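Local coordinates for protein CRISPR-associated endonuclease Cas9 (Campylobacter jejuni subsp. jejuni serotype O:2, PDB 5X2H) that uses a guide RNA to recognise matching foreign DNA and cleaves its two strands with separate RuvC-like and HNH nuclease domains in bacterial antiviral defence, at residues A[630-635]-A[738-743]; A[681-686]-A[829-834]; A[710-715]-A[727-732]. All coordinates share one frame; numbering follows the deposited sequence.

Contact 1: residues A[630-635]-A[738-743]; sequences ERKKPS and SLYKDS. With nucleotides of chain B.
Lys632 lies across the ring of Tyr740, the first residue of the type II beta turn Tyr740 to Ser743, on the segment reached by strand 733-740. Here the turn meets loop 630-635, which runs along the guide RNA. Followed outward, Lys632 CB sits near the sugar O4' of A79 of chain B. CG then stands over the ring centroid, 3.5 Å away and 5° off the normal, a CH-pi contact, and CD continues over the same face toward Tyr740 CE1 and CZ. A bend at chi3 (-75°) swings the rest off the ring: CE approaches A78 of chain B, and NZ gives a 2.8 Å hydrogen bond to O2 of C77 of chain B, lying also 2.9 Å from N3 of A78 of chain B. The tyrosine thus supports the aliphatic part of a lysine whose ammonium group reaches the bases of the guide RNA. The backbone N of Lys632 holds OP1 of A79 of chain B, while the Glu630 carboxylate takes the O2' hydroxyl of C77 of chain B on OE2. Between the segments, Arg631 N donates to Lys741 O at 2.9 Å, and a water joins Arg631 O to Lys741 N. Lys741 packs its methylene chain over one face of the Arg631 guanidinium, and both side chains form salt bridges to phosphates of the bound DNA, which probably offsets the nearness of the two positive charges. Inside the turn, Ser743 OG accepts from Tyr740 N and lies 3.2 Å from Glu630 OE1.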
loop_
_atom_site.group_PDB
_atom_site.type_symbol
_atom_site.label_atom_id
_atom_site.label_comp_id
_atom_site.label_asym_id
_atom_site.label_seq_id
_atom_site.Cartn_x
_atom_site.Cartn_y
_atom_site.Cartn_z
ATOM N N GLU A 630 -14.723 -2.893 -17.537
ATOM C CA GLU A 630 -13.523 -3.241 -18.281
ATOM C C GLU A 630 -12.302 -2.620 -17.612
ATOM O O GLU A 630 -12.343 -1.480 -17.141
ATOM C CB GLU A 630 -13.642 -2.789 -19.737
ATOM C CG GLU A 630 -13.819 -1.300 -19.943
ATOM C CD GLU A 630 -13.963 -0.942 -21.412
ATOM O OE1 GLU A 630 -14.023 -1.873 -22.249
ATOM O OE2 GLU A 630 -14.016 0.266 -21.731
ATOM N N ARG A 631 -11.218 -3.392 -17.547
ATOM C CA ARG A 631 -10.011 -2.999 -16.820
ATOM C C ARG A 631 -9.027 -2.391 -17.811
ATOM O O ARG A 631 -8.281 -3.109 -18.481
ATOM C CB ARG A 631 -9.402 -4.199 -16.104
ATOM C CG ARG A 631 -10.364 -4.945 -15.198
ATOM C CD ARG A 631 -9.666 -5.418 -13.932
ATOM N NE ARG A 631 -9.457 -6.860 -13.899
ATOM C CZ ARG A 631 -8.265 -7.448 -13.909
ATOM N NH1 ARG A 631 -7.158 -6.719 -13.945
ATOM N NH2 ARG A 631 -8.184 -8.771 -13.872
ATOM N N LYS A 632 -9.012 -1.062 -17.899
ATOM C CA LYS A 632 -8.225 -0.369 -18.909
ATOM C C LYS A 632 -6.877 0.114 -18.390
ATOM O O LYS A 632 -6.152 0.790 -19.129
ATOM C CB LYS A 632 -9.018 0.808 -19.486
ATOM C CG LYS A 632 -10.214 0.379 -20.322
ATOM C CD LYS A 632 -10.579 1.412 -21.381
ATOM C CE LYS A 632 -11.278 2.620 -20.789
ATOM N NZ LYS A 632 -11.688 3.595 -21.848
ATOM N N LYS A 633 -6.519 -0.222 -17.156
ATOM C CA LYS A 633 -5.280 0.284 -16.571
ATOM C C LYS A 633 -4.076 -0.222 -17.356
ATOM O O LYS A 633 -3.892 -1.441 -17.475
ATOM C CB LYS A 633 -5.168 -0.129 -15.107
ATOM C CG LYS A 633 -3.856 0.280 -14.460
ATOM C CD LYS A 633 -3.945 0.256 -12.940
ATOM C CE LYS A 633 -4.339 -1.115 -12.422
ATOM N NZ LYS A 633 -4.318 -1.167 -10.936
ATOM N N PRO A 634 -3.252 0.659 -17.919
ATOM C CA PRO A 634 -2.073 0.220 -18.673
ATOM C C PRO A 634 -0.814 0.062 -17.836
ATOM O O PRO A 634 0.212 -0.376 -18.370
ATOM C CB PRO A 634 -1.901 1.354 -19.690
ATOM C CG PRO A 634 -2.353 2.575 -18.936
ATOM C CD PRO A 634 -3.433 2.121 -17.977
ATOM N N SER A 635 -0.863 0.403 -16.553
ATOM C CA SER A 635 0.311 0.341 -15.702
ATOM C C SER A 635 0.367 -0.984 -14.952
ATOM O O SER A 635 -0.651 -1.626 -14.686
ATOM C CB SER A 635 0.318 1.506 -14.709
ATOM O OG SER A 635 -0.778 1.403 -13.818
ATOM N N SER A 738 -10.773 -2.419 -29.366
ATOM C CA SER A 738 -9.785 -2.841 -28.385
ATOM C C SER A 738 -10.497 -3.541 -27.239
ATOM O O SER A 738 -11.523 -3.053 -26.751
ATOM C CB SER A 738 -8.983 -1.649 -27.860
ATOM O OG SER A 738 -8.270 -1.016 -28.907
ATOM N N LEU A 739 -9.957 -4.679 -26.813
ATOM C CA LEU A 739 -10.514 -5.436 -25.705
ATOM C C LEU A 739 -9.594 -5.347 -24.497
ATOM O O LEU A 739 -8.369 -5.431 -24.625
ATOM C CB LEU A 739 -10.728 -6.903 -26.084
ATOM C CG LEU A 739 -11.694 -7.176 -27.234
ATOM C CD1 LEU A 739 -11.871 -8.672 -27.429
ATOM C CD2 LEU A 739 -13.034 -6.490 -26.981
ATOM N N TYR A 740 -10.199 -5.165 -23.330
ATOM C CA TYR A 740 -9.520 -5.212 -22.048
ATOM C C TYR A 740 -10.168 -6.310 -21.220
ATOM O O TYR A 740 -11.241 -6.817 -21.559
ATOM C CB TYR A 740 -9.607 -3.863 -21.316
ATOM C CG TYR A 740 -9.228 -2.669 -22.166
ATOM C CD1 TYR A 740 -10.142 -2.099 -23.044
ATOM C CD2 TYR A 740 -7.961 -2.106 -22.084
ATOM C CE1 TYR A 740 -9.802 -1.006 -23.826
ATOM C CE2 TYR A 740 -7.610 -1.011 -22.861
ATOM C CZ TYR A 740 -8.536 -0.466 -23.729
ATOM O OH TYR A 740 -8.197 0.621 -24.504
ATOM N N LYS A 741 -9.506 -6.681 -20.127
ATOM C CA LYS A 741 -10.077 -7.674 -19.228
ATOM C C LYS A 741 -11.466 -7.240 -18.777
ATOM O O LYS A 741 -11.666 -6.095 -18.358
ATOM C CB LYS A 741 -9.160 -7.890 -18.024
ATOM C CG LYS A 741 -7.884 -8.650 -18.369
ATOM C CD LYS A 741 -7.025 -8.910 -17.143
ATOM C CE LYS A 741 -5.822 -9.771 -17.494
ATOM N NZ LYS A 741 -5.015 -9.182 -18.602
ATOM N N ASP A 742 -12.424 -8.161 -18.897
ATOM C CA ASP A 742 -13.834 -7.966 -18.561
ATOM C C ASP A 742 -14.558 -7.032 -19.525
ATOM O O ASP A 742 -15.610 -6.483 -19.180
ATOM C CB ASP A 742 -14.014 -7.479 -17.119
ATOM C CG ASP A 742 -13.754 -8.574 -16.106
ATOM O OD1 ASP A 742 -13.963 -9.759 -16.447
ATOM O OD2 ASP A 742 -13.339 -8.253 -14.975
ATOM N N SER A 743 -14.033 -6.843 -20.732
ATOM C CA SER A 743 -14.818 -6.216 -21.784
ATOM C C SER A 743 -15.983 -7.120 -22.162
ATOM O O SER A 743 -15.863 -8.349 -22.149
ATOM C CB SER A 743 -13.958 -5.942 -23.019
ATOM O OG SER A 743 -13.069 -4.864 -22.803
ATOM P P A B 79 -9.694 1.746 -15.439
ATOM O OP1 A B 79 -9.628 0.264 -15.406
ATOM O OP2 A B 79 -9.914 2.498 -14.175
ATOM O "O5'" A B 79 -8.349 2.285 -16.100
ATOM C "C5'" A B 79 -8.124 3.678 -16.260
ATOM C "C4'" A B 79 -7.625 4.010 -17.644
ATOM O "O4'" A B 79 -8.740 4.406 -18.485
ATOM C "C3'" A B 79 -6.655 5.179 -17.730
ATOM O "O3'" A B 79 -5.321 4.793 -17.448
ATOM C "C2'" A B 79 -6.851 5.686 -19.153
ATOM O "O2'" A B 79 -6.125 4.893 -20.079
ATOM C "C1'" A B 79 -8.342 5.433 -19.369
ATOM N N9 A B 79 -9.153 6.636 -19.100
ATOM C C8 A B 79 -10.011 6.863 -18.051
ATOM N N7 A B 79 -10.598 8.037 -18.096
ATOM C C5 A B 79 -10.090 8.620 -19.248
ATOM C C6 A B 79 -10.317 9.867 -19.859
ATOM N N6 A B 79 -11.148 10.789 -19.370
ATOM N N1 A B 79 -9.653 10.137 -21.004
ATOM C C2 A B 79 -8.820 9.209 -21.494
ATOM N N3 A B 79 -8.524 8.002 -21.015
ATOM C C4 A B 79 -9.200 7.767 -19.877
ATOM P P A B 78 -16.819 2.373 -16.043
ATOM O OP1 A B 78 -17.108 1.247 -15.118
ATOM O OP2 A B 78 -17.361 3.727 -15.761
ATOM O "O5'" A B 78 -15.238 2.500 -16.167
ATOM C "C5'" A B 78 -14.451 1.405 -16.617
ATOM C "C4'" A B 78 -13.114 1.865 -17.137
ATOM O "O4'" A B 78 -13.321 2.940 -18.096
ATOM C "C3'" A B 78 -12.163 2.427 -16.080
ATOM O "O3'" A B 78 -10.823 2.171 -16.497
ATOM C "C2'" A B 78 -12.425 3.922 -16.175
ATOM O "O2'" A B 78 -11.392 4.740 -15.671
ATOM C "C1'" A B 78 -12.602 4.084 -17.679
ATOM N N9 A B 78 -13.332 5.289 -18.069
ATOM C C8 A B 78 -14.370 5.896 -17.410
ATOM N N7 A B 78 -14.797 6.983 -18.001
ATOM C C5 A B 78 -13.979 7.102 -19.115
ATOM C C6 A B 78 -13.921 8.053 -20.148
ATOM N N6 A B 78 -14.739 9.104 -20.230
ATOM N N1 A B 78 -12.987 7.880 -21.112
ATOM C C2 A B 78 -12.168 6.821 -21.031
ATOM N N3 A B 78 -12.123 5.863 -20.109
ATOM C C4 A B 78 -13.064 6.067 -19.168
ATOM P P C B 77 -22.323 3.421 -19.941
ATOM O OP1 C B 77 -23.310 2.519 -20.587
ATOM O OP2 C B 77 -22.540 3.829 -18.530
ATOM O "O5'" C B 77 -20.890 2.739 -20.005
ATOM C "C5'" C B 77 -19.889 3.048 -19.048
ATOM C "C4'" C B 77 -18.566 2.478 -19.476
ATOM O "O4'" C B 77 -18.211 3.006 -20.770
ATOM C "C3'" C B 77 -17.367 2.794 -18.594
ATOM O "O3'" C B 77 -17.287 1.893 -17.503
ATOM C "C2'" C B 77 -16.187 2.667 -19.556
ATOM O "O2'" C B 77 -15.755 1.317 -19.637
ATOM C "C1'" C B 77 -16.812 3.051 -20.903
ATOM N N1 C B 77 -16.416 4.386 -21.403
ATOM C C2 C B 77 -15.201 4.498 -22.082
ATOM O O2 C B 77 -14.488 3.490 -22.207
ATOM N N3 C B 77 -14.830 5.699 -22.575
ATOM C C4 C B 77 -15.630 6.754 -22.423
ATOM N N4 C B 77 -15.216 7.919 -22.925
ATOM C C5 C B 77 -16.881 6.666 -21.742
ATOM C C6 C B 77 -17.236 5.469 -21.261
HETATM O O HOH W 1 -7.072 -5.472 -19.185
#

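Contact 2: residues A[681-686]-A[829-834]; sequences MFRVDI and QREDFK. With nucleotides of chain B; nucleotides of chain D.
Arg683 stretches toward Glu831 with CG anti to its own backbone N (chi1 176°) and chi2 also extended; a turn at chi3 (141°) then sets the guanidinium so that its edge meets the other segment. Arg830 is extended from CG to NE and crosses Asp685 at about a right angle. Asp685 OD2 is shared by both arginines. Arg683 grips the carboxylate side-on, NE to OD1 at 2.8 Å and NH2 to OD2 at 2.9 Å, each oxygen using its syn lone pair. Arg830 NE also forms a salt bridge to OD2, with NH2 adding a weak bond; the carboxylate and this guanidinium are 73° apart in plane. The shared negative charge probably offsets the closeness of the two cations. The outer end of Arg683 clasps a single carbonyl: NH1 and NH2 both donate to Glu831 O, the NH2 bond being the shorter and straighter at 2.9 Å. Arg683 opens strand 683-689, the central strand of a three-stranded antiparallel sheet, and forms a classic beta bulge with Phe682 opposite Ile700; the Arg683-Asp685-Arg830 salt-bridge network and the Glu831 O bonds join the C-terminal loop 829-834 to this sheet beside the RNA. Arg683 NH1 comes within 2.7 Å of O4 of U80 of chain B, and a water links NH1, that O4 and Glu831 OE2. The uracil N3 donates to Asp832 O at 2.9 Å, while Phe833 turns its ring edge to the base. At the other end, Met681 N donates to the OP1 phosphate oxygen of DA3 of chain D.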
loop_
_atom_site.group_PDB
_atom_site.type_symbol
_atom_site.label_atom_id
_atom_site.label_comp_id
_atom_site.label_asym_id
_atom_site.label_seq_id
_atom_site.Cartn_x
_atom_site.Cartn_y
_atom_site.Cartn_z
ATOM N N MET A 681 -1.021 -8.620 -20.108
ATOM C CA MET A 681 -1.540 -8.207 -21.412
ATOM C C MET A 681 -2.839 -7.456 -21.152
ATOM O O MET A 681 -3.931 -8.025 -21.188
ATOM C CB MET A 681 -1.759 -9.413 -22.320
ATOM C CG MET A 681 -2.192 -9.063 -23.735
ATOM S SD MET A 681 -2.928 -10.457 -24.622
ATOM C CE MET A 681 -1.730 -11.746 -24.278
ATOM N N PHE A 682 -2.725 -6.159 -20.871
ATOM C CA PHE A 682 -3.896 -5.399 -20.456
ATOM C C PHE A 682 -4.848 -5.098 -21.603
ATOM O O PHE A 682 -5.996 -4.717 -21.344
ATOM C CB PHE A 682 -3.473 -4.091 -19.771
ATOM C CG PHE A 682 -2.951 -3.030 -20.714
ATOM C CD1 PHE A 682 -1.618 -3.008 -21.089
ATOM C CD2 PHE A 682 -3.787 -2.029 -21.189
ATOM C CE1 PHE A 682 -1.133 -2.025 -21.941
ATOM C CE2 PHE A 682 -3.306 -1.044 -22.042
ATOM C CZ PHE A 682 -1.977 -1.045 -22.417
ATOM N N ARG A 683 -4.415 -5.271 -22.848
ATOM C CA ARG A 683 -5.220 -4.879 -23.994
ATOM C C ARG A 683 -4.886 -5.776 -25.181
ATOM O O ARG A 683 -3.752 -6.235 -25.331
ATOM C CB ARG A 683 -4.978 -3.402 -24.332
ATOM C CG ARG A 683 -5.689 -2.878 -25.564
ATOM C CD ARG A 683 -5.413 -1.388 -25.737
ATOM N NE ARG A 683 -5.228 -1.013 -27.135
ATOM C CZ ARG A 683 -4.838 0.191 -27.537
ATOM N NH1 ARG A 683 -4.589 1.143 -26.646
ATOM N NH2 ARG A 683 -4.692 0.443 -28.830
ATOM N N VAL A 684 -5.895 -6.037 -26.010
ATOM C CA VAL A 684 -5.706 -6.720 -27.285
ATOM C C VAL A 684 -6.543 -6.000 -28.334
ATOM O O VAL A 684 -7.713 -5.685 -28.095
ATOM C CB VAL A 684 -6.076 -8.217 -27.208
ATOM C CG1 VAL A 684 -7.495 -8.408 -26.699
ATOM C CG2 VAL A 684 -5.906 -8.878 -28.563
ATOM N N ASP A 685 -5.937 -5.715 -29.482
ATOM C CA ASP A 685 -6.607 -5.001 -30.560
ATOM C C ASP A 685 -7.058 -6.001 -31.615
ATOM O O ASP A 685 -6.245 -6.771 -32.136
ATOM C CB ASP A 685 -5.688 -3.941 -31.165
ATOM C CG ASP A 685 -5.431 -2.783 -30.216
ATOM O OD1 ASP A 685 -6.051 -2.755 -29.128
ATOM O OD2 ASP A 685 -4.610 -1.905 -30.558
ATOM N N ILE A 686 -8.353 -5.987 -31.919
ATOM C CA ILE A 686 -8.962 -6.938 -32.841
ATOM C C ILE A 686 -9.068 -6.289 -34.211
ATOM O O ILE A 686 -9.594 -5.177 -34.343
ATOM C CB ILE A 686 -10.342 -7.392 -32.338
ATOM C CG1 ILE A 686 -10.201 -8.104 -30.991
ATOM C CG2 ILE A 686 -11.026 -8.287 -33.366
ATOM C CD1 ILE A 686 -9.181 -9.227 -30.998
ATOM N N GLN A 829 -11.803 4.943 -32.975
ATOM C CA GLN A 829 -10.551 4.632 -33.649
ATOM C C GLN A 829 -9.521 4.114 -32.647
ATOM O O GLN A 829 -9.629 4.321 -31.435
ATOM C CB GLN A 829 -10.012 5.856 -34.389
ATOM C CG GLN A 829 -9.469 6.951 -33.493
ATOM C CD GLN A 829 -8.906 8.121 -34.282
ATOM O OE1 GLN A 829 -8.791 9.235 -33.767
ATOM N NE2 GLN A 829 -8.550 7.873 -35.539
ATOM N N ARG A 830 -8.514 3.421 -33.177
ATOM C CA ARG A 830 -7.516 2.775 -32.336
ATOM C C ARG A 830 -6.775 3.810 -31.497
ATOM O O ARG A 830 -6.248 4.793 -32.026
ATOM C CB ARG A 830 -6.532 1.987 -33.202
ATOM C CG ARG A 830 -5.678 0.989 -32.428
ATOM C CD ARG A 830 -4.640 0.323 -33.327
ATOM N NE ARG A 830 -3.940 -0.757 -32.636
ATOM C CZ ARG A 830 -2.885 -1.403 -33.127
ATOM N NH1 ARG A 830 -2.396 -1.075 -34.315
ATOM N NH2 ARG A 830 -2.315 -2.375 -32.425
ATOM N N GLU A 831 -6.746 3.592 -30.184
ATOM C CA GLU A 831 -6.083 4.528 -29.285
ATOM C C GLU A 831 -4.575 4.322 -29.341
ATOM O O GLU A 831 -4.078 3.216 -29.101
ATOM C CB GLU A 831 -6.585 4.364 -27.852
ATOM C CG GLU A 831 -6.073 5.451 -26.923
ATOM C CD GLU A 831 -6.488 5.248 -25.482
ATOM O OE1 GLU A 831 -6.118 6.091 -24.636
ATOM O OE2 GLU A 831 -7.178 4.247 -25.195
ATOM N N ASP A 832 -3.855 5.393 -29.645
ATOM C CA ASP A 832 -2.413 5.363 -29.806
ATOM C C ASP A 832 -1.713 5.578 -28.463
ATOM O O ASP A 832 -2.334 5.901 -27.447
ATOM C CB ASP A 832 -1.984 6.435 -30.809
ATOM C CG ASP A 832 -0.688 6.097 -31.510
ATOM O OD1 ASP A 832 -0.075 5.066 -31.165
ATOM O OD2 ASP A 832 -0.286 6.863 -32.412
ATOM N N PHE A 833 -0.399 5.376 -28.468
ATOM C CA PHE A 833 0.467 5.781 -27.371
ATOM C C PHE A 833 1.119 7.110 -27.730
ATOM O O PHE A 833 1.454 7.353 -28.892
ATOM C CB PHE A 833 1.542 4.726 -27.090
ATOM C CG PHE A 833 0.996 3.390 -26.657
ATOM C CD1 PHE A 833 -0.267 3.283 -26.097
ATOM C CD2 PHE A 833 1.755 2.241 -26.803
ATOM C CE1 PHE A 833 -0.764 2.052 -25.700
ATOM C CE2 PHE A 833 1.267 1.010 -26.408
ATOM C CZ PHE A 833 0.007 0.915 -25.857
ATOM N N LYS A 834 1.290 7.974 -26.735
ATOM C CA LYS A 834 1.821 9.308 -26.969
ATOM C C LYS A 834 3.314 9.357 -26.668
ATOM O O LYS A 834 3.805 8.687 -25.757
ATOM C CB LYS A 834 1.082 10.348 -26.121
ATOM P P U B 80 -4.228 5.884 -17.009
ATOM O OP1 U B 80 -3.268 5.223 -16.090
ATOM O OP2 U B 80 -4.946 7.106 -16.572
ATOM O "O5'" U B 80 -3.456 6.229 -18.358
ATOM C "C5'" U B 80 -2.184 6.870 -18.322
ATOM C "C4'" U B 80 -1.966 7.780 -19.508
ATOM O "O4'" U B 80 -1.758 6.980 -20.706
ATOM C "C3'" U B 80 -3.113 8.740 -19.834
ATOM O "O3'" U B 80 -2.569 9.958 -20.342
ATOM C "C2'" U B 80 -3.837 8.014 -20.964
ATOM O "O2'" U B 80 -4.620 8.842 -21.800
ATOM C "C1'" U B 80 -2.659 7.401 -21.711
ATOM N N1 U B 80 -2.995 6.259 -22.569
ATOM C C2 U B 80 -2.682 6.404 -23.906
ATOM O O2 U B 80 -2.160 7.411 -24.353
ATOM N N3 U B 80 -2.999 5.330 -24.696
ATOM C C4 U B 80 -3.589 4.154 -24.287
ATOM O O4 U B 80 -3.815 3.278 -25.121
ATOM C C5 U B 80 -3.883 4.081 -22.888
ATOM C C6 U B 80 -3.583 5.113 -22.090
ATOM P P DA D 3 -2.635 -12.097 -19.219
ATOM O OP1 DA D 3 -2.730 -10.667 -18.854
ATOM O OP2 DA D 3 -3.703 -12.713 -20.040
ATOM O "O5'" DA D 3 -1.241 -12.375 -19.951
ATOM C "C5'" DA D 3 -0.016 -12.081 -19.272
ATOM C "C4'" DA D 3 1.040 -13.141 -19.551
ATOM O "O4'" DA D 3 0.818 -14.301 -18.702
ATOM C "C3'" DA D 3 1.081 -13.656 -20.991
ATOM O "O3'" DA D 3 2.423 -13.721 -21.437
ATOM C "C2'" DA D 3 0.440 -15.042 -20.897
ATOM C "C1'" DA D 3 0.821 -15.476 -19.487
ATOM N N9 DA D 3 -0.117 -16.431 -18.891
ATOM C C8 DA D 3 -1.471 -16.283 -18.754
ATOM N N7 DA D 3 -2.060 -17.304 -18.172
ATOM C C5 DA D 3 -1.021 -18.182 -17.909
ATOM C C6 DA D 3 -0.982 -19.457 -17.307
ATOM N N6 DA D 3 -2.066 -20.086 -16.841
ATOM N N1 DA D 3 0.219 -20.063 -17.202
ATOM C C2 DA D 3 1.300 -19.432 -17.671
ATOM N N3 DA D 3 1.388 -18.238 -18.255
ATOM C C4 DA D 3 0.183 -17.658 -18.343
HETATM O O HOH W 2 -6.011 1.621 -23.966
#

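Contact 3: residues A[710-715]-A[727-732]; sequences LPNKAV and ILMDEN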
loop_
_atom_site.group_PDB
_atom_site.type_symbol
_atom_site.label_atom_id
_atom_site.label_comp_id
_atom_site.label_asym_id
_atom_site.label_seq_id
_atom_site.Cartn_x
_atom_site.Cartn_y
_atom_site.Cartn_z
ATOM N N LEU A 710 3.090 1.385 -30.151
ATOM C CA LEU A 710 1.905 0.559 -30.334
ATOM C C LEU A 710 2.223 -0.591 -31.286
ATOM O O LEU A 710 2.548 -0.338 -32.453
ATOM C CB LEU A 710 0.750 1.390 -30.877
ATOM C CG LEU A 710 -0.612 0.696 -30.942
ATOM C CD1 LEU A 710 -1.137 0.409 -29.543
ATOM C CD2 LEU A 710 -1.600 1.541 -31.728
ATOM N N PRO A 711 2.160 -1.842 -30.837
ATOM C CA PRO A 711 2.439 -2.962 -31.746
ATOM C C PRO A 711 1.421 -3.011 -32.876
ATOM O O PRO A 711 0.275 -2.582 -32.726
ATOM C CB PRO A 711 2.337 -4.197 -30.840
ATOM C CG PRO A 711 2.457 -3.664 -29.433
ATOM C CD PRO A 711 1.866 -2.290 -29.467
ATOM N N ASN A 712 1.857 -3.533 -34.027
ATOM C CA ASN A 712 1.001 -3.549 -35.206
ATOM C C ASN A 712 1.046 -4.884 -35.948
ATOM O O ASN A 712 0.709 -4.935 -37.138
ATOM C CB ASN A 712 1.386 -2.413 -36.161
ATOM C CG ASN A 712 0.256 -2.029 -37.097
ATOM O OD1 ASN A 712 -0.915 -2.069 -36.721
ATOM N ND2 ASN A 712 0.602 -1.666 -38.329
ATOM N N LYS A 713 1.447 -5.964 -35.288
ATOM C CA LYS A 713 1.526 -7.276 -35.913
ATOM C C LYS A 713 0.620 -8.243 -35.169
ATOM O O LYS A 713 0.708 -8.364 -33.943
ATOM C CB LYS A 713 2.965 -7.793 -35.935
ATOM C CG LYS A 713 3.867 -7.038 -36.898
ATOM C CD LYS A 713 5.224 -7.704 -37.027
ATOM C CE LYS A 713 6.072 -7.034 -38.098
ATOM N NZ LYS A 713 7.373 -7.738 -38.291
ATOM N N ALA A 714 -0.250 -8.921 -35.914
ATOM C CA ALA A 714 -1.170 -9.884 -35.331
ATOM C C ALA A 714 -0.512 -11.252 -35.213
ATOM O O ALA A 714 0.314 -11.643 -36.042
ATOM C CB ALA A 714 -2.445 -9.991 -36.170
ATOM N N VAL A 715 -0.902 -11.986 -34.170
ATOM C CA VAL A 715 -0.299 -13.283 -33.893
ATOM C C VAL A 715 -0.694 -14.287 -34.967
ATOM O O VAL A 715 -1.854 -14.348 -35.397
ATOM C CB VAL A 715 -0.713 -13.780 -32.497
ATOM C CG1 VAL A 715 -0.091 -15.144 -32.210
ATOM C CG2 VAL A 715 -0.308 -12.768 -31.433
ATOM N N ILE A 727 1.713 -11.184 -38.492
ATOM C CA ILE A 727 1.054 -10.608 -39.659
ATOM C C ILE A 727 0.942 -9.099 -39.480
ATOM O O ILE A 727 0.294 -8.620 -38.543
ATOM C CB ILE A 727 -0.325 -11.242 -39.885
ATOM C CG1 ILE A 727 -0.178 -12.760 -40.028
ATOM C CG2 ILE A 727 -0.985 -10.642 -41.117
ATOM C CD1 ILE A 727 -1.470 -13.516 -39.850
ATOM N N LEU A 728 1.560 -8.354 -40.393
ATOM C CA LEU A 728 1.483 -6.900 -40.363
ATOM C C LEU A 728 0.066 -6.437 -40.669
ATOM O O LEU A 728 -0.529 -6.846 -41.673
ATOM C CB LEU A 728 2.461 -6.298 -41.370
ATOM C CG LEU A 728 2.537 -4.770 -41.362
ATOM C CD1 LEU A 728 2.960 -4.273 -39.990
ATOM C CD2 LEU A 728 3.492 -4.272 -42.434
ATOM N N MET A 729 -0.474 -5.573 -39.808
ATOM C CA MET A 729 -1.826 -5.043 -39.987
ATOM C C MET A 729 -1.750 -3.812 -40.885
ATOM O O MET A 729 -1.719 -2.667 -40.430
ATOM C CB MET A 729 -2.464 -4.730 -38.640
ATOM C CG MET A 729 -2.675 -5.945 -37.740
ATOM S SD MET A 729 -3.970 -7.076 -38.306
ATOM C CE MET A 729 -3.055 -8.235 -39.325
ATOM N N ASP A 730 -1.727 -4.062 -42.190
ATOM C CA ASP A 730 -1.615 -3.010 -43.184
ATOM C C ASP A 730 -3.008 -2.635 -43.701
ATOM O O ASP A 730 -4.020 -2.890 -43.038
ATOM C CB ASP A 730 -0.659 -3.465 -44.296
ATOM C CG ASP A 730 -1.058 -4.798 -44.909
ATOM O OD1 ASP A 730 -2.225 -5.216 -44.750
ATOM O OD2 ASP A 730 -0.194 -5.435 -45.550
ATOM N N GLU A 731 -3.067 -2.037 -44.894
ATOM C CA GLU A 731 -4.328 -1.549 -45.444
ATOM C C GLU A 731 -5.319 -2.663 -45.758
ATOM O O GLU A 731 -6.477 -2.364 -46.069
ATOM C CB GLU A 731 -4.063 -0.724 -46.705
ATOM N N ASN A 732 -4.902 -3.927 -45.689
ATOM C CA ASN A 732 -5.812 -5.046 -45.899
ATOM C C ASN A 732 -6.648 -5.370 -44.670
ATOM O O ASN A 732 -7.625 -6.118 -44.785
ATOM C CB ASN A 732 -5.025 -6.290 -46.320
ATOM C CG ASN A 732 -4.391 -6.141 -47.685
ATOM O OD1 ASN A 732 -5.034 -5.690 -48.632
ATOM N ND2 ASN A 732 -3.121 -6.513 -47.791
#
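Ala714 and Ile727 form the close part of this two-stranded antiparallel ribbon, a hydrogen-bonded pair joined in both directions: Ala714 N to Ile727 O at 2.7 Å and Ile727 N to Ala714 O at 2.9 Å. Their side chains share a face of the ribbon, where the Ala714 methyl also receives Met729. That methionine is bent at chi2 (-71°) and chi3 (91°), which curls its thioether back along the ribbon and brings CE to 3.7 Å from Ala714 CB. Tyr696 touches Ala714, and Phe687 touches Met729, so this face packs partly against the neighbouring three-stranded sheet. The other face, with Lys713 and Leu728, is looser. These two are a non-hydrogen-bonded pair; the Lys713 chain runs extended and its end leads away from the partner strand, while exposed Leu728 reaches back with CD1 toward Asn712, meeting its carbonyl O and ND2 at no closer than 3.7 Å. Beyond the strands, Met729 is the centre of an inverse gamma turn, and Asp730 begins an Asx turn by accepting from Asn732 N. Asn712 closes this end twice. Its carbonyl takes Met729 N in a nearly linear bond of 3.0 Å, whereas its side-chain ND2 reaches Met729 O at 3.3 Å from above the carbonyl plane. The amide is put there by CG lying opposite the backbone N (chi1 -158°), and its OD1 accepts from Arg830. The amide of Asn712 is therefore held at both ends, donating to Met729 and accepting from the arginine, so its flip is fixed and the ribbon end is tied by polar bonds to the C-terminal loop.

From the N terminus, the chain first passes through 630-635, in the loop after helix 615-622, and contact 1 closes a long loop when strand 733-740 returns to it. Within that loop it lays down strand 683-689, where contact 2 starts, and then forms the short ribbon of contact 3, whose small loop lies wholly inside those of contacts 1 and 2. Contact 2 closes last, at 829-834, so it crosses contact 1. Strands 683-689 and 733-740 are neighbours in one sheet and join these two directly, with Leu739 N bonding to Val684 O. Arg830 links contact 2 to contact 3 through Pro711 O.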